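Side-chain contact in acinetobacter secreted protease CpaA (Acinetobacter nosocomialis M2, PDB 6O38), which is probably a zinc metalloprotease exported by the type II secretion system, and binds its chaperone CpaB: residues A[173-178]-A[184-189]. Residues are numbered along the deposited sequence; the frame is centred on the assembly and turned at random.
Sequences YWFKYY and WVPEYI
Trp174 faces both Glu187 and Tyr188 across an antiparallel beta hairpin, the definition of a classic beta bulge, here in a StcE-type beta-sandwich domain. Backbone bonds frame it: Trp174 N donates to Tyr188 O, Trp174 O accepts Glu187 N at 2.9 Å, and beyond the bulge Lys176 and Val185 bond reciprocally. Within the bulge Glu187 is placed so that the end of its side chain meets Lys176 and Tyr178. Tyr178 OH gives a 2.9 Å hydrogen bond to Glu187 OE1, which lies at the edge of the tyrosine ring, carboxylate and ring being 27° from coplanar. A bend at chi2 (-69°) carries the carboxylate along the hairpin toward Tyr178 OH. Lys176 NZ, 4.0 Å from Glu187 OE1, is too distant for a salt bridge, though its charge may still favour the ionised form of Glu187. Val185 CG2 meets Tyr178 CD1 obliquely, the two side chains crossing at about a right angle.

On the face bearing Tyr173, Phe175, Tyr177 and Trp184, rings meet rings; Phe175 and Tyr173 also pack edge-to-face with Phe165. Trp184, whose NE1 is hydrogen-bonded to Pro133 O, receives the edge of Tyr177 on its indole face, the planes inclined at 60°. Tyr177 CB completes this contact as a CH-pi donor, 3.7 Å from the centroid of the six-membered ring of Trp184.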
ATOM      1  N   TYR A 173     -18.828 -12.513   7.040  1.00 52.81           N
ATOM      2  CA  TYR A 173     -18.547 -11.242   6.386  1.00 51.89           C
ATOM      3  C   TYR A 173     -18.522 -10.135   7.428  1.00 51.85           C
ATOM      4  O   TYR A 173     -19.413 -10.061   8.281  1.00 52.57           O
ATOM      5  CB  TYR A 173     -19.592 -10.920   5.312  1.00 51.62           C
ATOM      6  CG  TYR A 173     -19.795 -12.010   4.283  1.00 51.60           C
ATOM      7  CD1 TYR A 173     -18.712 -12.638   3.683  1.00 51.24           C
ATOM      8  CD2 TYR A 173     -21.073 -12.408   3.910  1.00 51.87           C
ATOM      9  CE1 TYR A 173     -18.896 -13.633   2.742  1.00 51.22           C
ATOM     10  CE2 TYR A 173     -21.266 -13.402   2.971  1.00 51.79           C
ATOM     11  CZ  TYR A 173     -20.174 -14.011   2.390  1.00 51.55           C
ATOM     12  OH  TYR A 173     -20.364 -15.001   1.454  1.00 51.53           O
ATOM     13  N   TRP A 174     -17.506  -9.280   7.358  1.00 53.36           N
ATOM     14  CA  TRP A 174     -17.391  -8.111   8.219  1.00 53.30           C
ATOM     15  C   TRP A 174     -17.571  -6.851   7.382  1.00 52.72           C
ATOM     16  O   TRP A 174     -16.890  -6.675   6.365  1.00 51.99           O
ATOM     17  CB  TRP A 174     -16.038  -8.080   8.935  1.00 52.99           C
ATOM     18  CG  TRP A 174     -15.866  -9.146   9.977  1.00 53.62           C
ATOM     19  CD1 TRP A 174     -15.709 -10.485   9.763  1.00 53.85           C
ATOM     20  CD2 TRP A 174     -15.821  -8.960  11.397  1.00 54.17           C
ATOM     21  NE1 TRP A 174     -15.574 -11.144  10.962  1.00 54.51           N
ATOM     22  CE2 TRP A 174     -15.640 -10.230  11.980  1.00 54.65           C
ATOM     23  CE3 TRP A 174     -15.919  -7.842  12.233  1.00 54.39           C
ATOM     24  CZ2 TRP A 174     -15.553 -10.414  13.359  1.00 55.30           C
ATOM     25  CZ3 TRP A 174     -15.833  -8.027  13.603  1.00 55.15           C
ATOM     26  CH2 TRP A 174     -15.653  -9.303  14.151  1.00 55.56           C
ATOM     27  N   PHE A 175     -18.481  -5.980   7.811  1.00 51.01           N
ATOM     28  CA  PHE A 175     -18.763  -4.728   7.127  1.00 50.85           C
ATOM     29  C   PHE A 175     -18.556  -3.557   8.077  1.00 51.64           C
ATOM     30  O   PHE A 175     -18.801  -3.666   9.282  1.00 52.68           O
ATOM     31  CB  PHE A 175     -20.199  -4.683   6.587  1.00 51.32           C
ATOM     32  CG  PHE A 175     -20.484  -5.700   5.520  1.00 50.61           C
ATOM     33  CD1 PHE A 175     -20.212  -5.421   4.191  1.00 49.59           C
ATOM     34  CD2 PHE A 175     -21.043  -6.924   5.845  1.00 51.07           C
ATOM     35  CE1 PHE A 175     -20.480  -6.352   3.207  1.00 49.05           C
ATOM     36  CE2 PHE A 175     -21.315  -7.858   4.865  1.00 50.53           C
ATOM     37  CZ  PHE A 175     -21.033  -7.571   3.545  1.00 49.55           C
ATOM     38  N   LYS A 176     -18.111  -2.432   7.522  1.00 52.30           N
ATOM     39  CA  LYS A 176     -18.031  -1.176   8.253  1.00 52.59           C
ATOM     40  C   LYS A 176     -18.756  -0.106   7.454  1.00 52.55           C
ATOM     41  O   LYS A 176     -18.551   0.014   6.242  1.00 51.96           O
ATOM     42  CB  LYS A 176     -16.577  -0.764   8.510  1.00 52.14           C
ATOM     43  CG  LYS A 176     -16.433   0.457   9.408  1.00 52.98           C
ATOM     44  CD  LYS A 176     -15.036   0.556  10.000  1.00 52.93           C
ATOM     45  CE  LYS A 176     -14.003   0.904   8.942  1.00 51.74           C
ATOM     46  NZ  LYS A 176     -12.673   1.202   9.544  1.00 51.81           N
ATOM     47  N   TYR A 177     -19.601   0.667   8.132  1.00 54.19           N
ATOM     48  CA  TYR A 177     -20.425   1.675   7.477  1.00 54.56           C
ATOM     49  C   TYR A 177     -19.661   2.988   7.361  1.00 54.74           C
ATOM     50  O   TYR A 177     -19.114   3.487   8.350  1.00 55.65           O
ATOM     51  CB  TYR A 177     -21.728   1.885   8.248  1.00 56.14           C
ATOM     52  CG  TYR A 177     -22.715   2.793   7.550  1.00 56.60           C
ATOM     53  CD1 TYR A 177     -23.510   2.318   6.515  1.00 55.94           C
ATOM     54  CD2 TYR A 177     -22.854   4.122   7.927  1.00 57.81           C
ATOM     55  CE1 TYR A 177     -24.415   3.143   5.874  1.00 56.45           C
ATOM     56  CE2 TYR A 177     -23.756   4.955   7.292  1.00 58.33           C
ATOM     57  CZ  TYR A 177     -24.534   4.460   6.266  1.00 57.65           C
ATOM     58  OH  TYR A 177     -25.434   5.284   5.630  1.00 58.26           O
ATOM     59  N   TYR A 178     -19.626   3.539   6.151  1.00 54.09           N
ATOM     60  CA  TYR A 178     -18.996   4.826   5.875  1.00 54.30           C
ATOM     61  C   TYR A 178     -20.096   5.830   5.550  1.00 55.16           C
ATOM     62  O   TYR A 178     -20.737   5.735   4.498  1.00 54.63           O
ATOM     63  CB  TYR A 178     -17.999   4.715   4.723  1.00 53.06           C
ATOM     64  CG  TYR A 178     -16.705   4.016   5.077  1.00 52.55           C
ATOM     65  CD1 TYR A 178     -16.676   2.651   5.332  1.00 52.33           C
ATOM     66  CD2 TYR A 178     -15.510   4.721   5.142  1.00 52.30           C
ATOM     67  CE1 TYR A 178     -15.495   2.008   5.650  1.00 51.88           C
ATOM     68  CE2 TYR A 178     -14.324   4.086   5.461  1.00 51.76           C
ATOM     69  CZ  TYR A 178     -14.322   2.731   5.713  1.00 51.54           C
ATOM     70  OH  TYR A 178     -13.143   2.093   6.029  1.00 51.00           O
ATOM     71  N   TRP A 184     -22.268   0.263   3.310  1.00 51.32           N
ATOM     72  CA  TRP A 184     -21.513  -0.719   4.076  1.00 51.04           C
ATOM     73  C   TRP A 184     -20.364  -1.231   3.218  1.00 49.63           C
ATOM     74  O   TRP A 184     -20.584  -1.725   2.107  1.00 48.91           O
ATOM     75  CB  TRP A 184     -22.417  -1.868   4.517  1.00 51.56           C
ATOM     76  CG  TRP A 184     -23.432  -1.478   5.546  1.00 53.03           C
ATOM     77  CD1 TRP A 184     -24.702  -1.036   5.319  1.00 53.85           C
ATOM     78  CD2 TRP A 184     -23.263  -1.500   6.969  1.00 53.94           C
ATOM     79  NE1 TRP A 184     -25.334  -0.779   6.511  1.00 55.27           N
ATOM     80  CE2 TRP A 184     -24.472  -1.056   7.539  1.00 55.40           C
ATOM     81  CE3 TRP A 184     -22.206  -1.851   7.814  1.00 53.79           C
ATOM     82  CZ2 TRP A 184     -24.654  -0.953   8.917  1.00 57.07           C
ATOM     83  CZ3 TRP A 184     -22.389  -1.749   9.182  1.00 55.11           C
ATOM     84  CH2 TRP A 184     -23.603  -1.304   9.719  1.00 56.90           C
ATOM     85  N   VAL A 185     -19.147  -1.114   3.725  1.00 49.96           N
ATOM     86  CA  VAL A 185     -17.934  -1.449   2.983  1.00 48.71           C
ATOM     87  C   VAL A 185     -17.354  -2.728   3.568  1.00 48.44           C
ATOM     88  O   VAL A 185     -17.170  -2.810   4.788  1.00 49.12           O
ATOM     89  CB  VAL A 185     -16.899  -0.309   3.035  1.00 48.52           C
ATOM     90  CG1 VAL A 185     -15.602  -0.742   2.382  1.00 47.31           C
ATOM     91  CG2 VAL A 185     -17.451   0.935   2.358  1.00 48.83           C
ATOM     92  N   PRO A 186     -17.061  -3.741   2.752  1.00 49.42           N
ATOM     93  CA  PRO A 186     -16.473  -4.976   3.287  1.00 49.45           C
ATOM     94  C   PRO A 186     -15.056  -4.735   3.788  1.00 48.99           C
ATOM     95  O   PRO A 186     -14.215  -4.184   3.075  1.00 48.30           O
ATOM     96  CB  PRO A 186     -16.492  -5.938   2.090  1.00 49.01           C
ATOM     97  CG  PRO A 186     -17.369  -5.293   1.058  1.00 48.76           C
ATOM     98  CD  PRO A 186     -17.315  -3.822   1.305  1.00 48.87           C
ATOM     99  N   GLU A 187     -14.798  -5.152   5.027  1.00 51.86           N
ATOM    100  CA  GLU A 187     -13.476  -5.043   5.628  1.00 51.39           C
ATOM    101  C   GLU A 187     -12.764  -6.377   5.774  1.00 51.00           C
ATOM    102  O   GLU A 187     -11.533  -6.410   5.747  1.00 50.13           O
ATOM    103  CB  GLU A 187     -13.565  -4.373   7.006  1.00 52.22           C
ATOM    104  CG  GLU A 187     -13.964  -2.902   6.968  1.00 52.77           C
ATOM    105  CD  GLU A 187     -12.891  -2.006   6.366  1.00 52.28           C
ATOM    106  OE1 GLU A 187     -13.182  -0.817   6.120  1.00 52.58           O
ATOM    107  OE2 GLU A 187     -11.760  -2.486   6.138  1.00 51.63           O
ATOM    108  N   TYR A 188     -13.506  -7.472   5.926  1.00 50.38           N
ATOM    109  CA  TYR A 188     -12.919  -8.805   5.945  1.00 50.12           C
ATOM    110  C   TYR A 188     -13.931  -9.795   5.394  1.00 50.80           C
ATOM    111  O   TYR A 188     -15.089  -9.806   5.823  1.00 51.76           O
ATOM    112  CB  TYR A 188     -12.490  -9.214   7.358  1.00 50.45           C
ATOM    113  CG  TYR A 188     -11.988 -10.639   7.439  1.00 50.45           C
ATOM    114  CD1 TYR A 188     -10.696 -10.964   7.046  1.00 49.38           C
ATOM    115  CD2 TYR A 188     -12.808 -11.661   7.901  1.00 51.50           C
ATOM    116  CE1 TYR A 188     -10.234 -12.266   7.114  1.00 49.40           C
ATOM    117  CE2 TYR A 188     -12.356 -12.965   7.972  1.00 51.54           C
ATOM    118  CZ  TYR A 188     -11.068 -13.262   7.577  1.00 50.52           C
ATOM    119  OH  TYR A 188     -10.614 -14.559   7.647  1.00 50.56           O
ATOM    120  N   ILE A 189     -13.492 -10.622   4.450  1.00 47.38           N
ATOM    121  CA  ILE A 189     -14.323 -11.652   3.842  1.00 48.02           C
ATOM    122  C   ILE A 189     -13.646 -12.994   4.077  1.00 47.89           C
ATOM    123  O   ILE A 189     -12.522 -13.216   3.610  1.00 46.74           O
ATOM    124  CB  ILE A 189     -14.536 -11.404   2.341  1.00 47.47           C
ATOM    125  CG1 ILE A 189     -15.143 -10.018   2.105  1.00 47.50           C
ATOM    126  CG2 ILE A 189     -15.420 -12.488   1.742  1.00 48.13           C
ATOM    127  CD1 ILE A 189     -16.558  -9.874   2.615  1.00 48.48           C
TER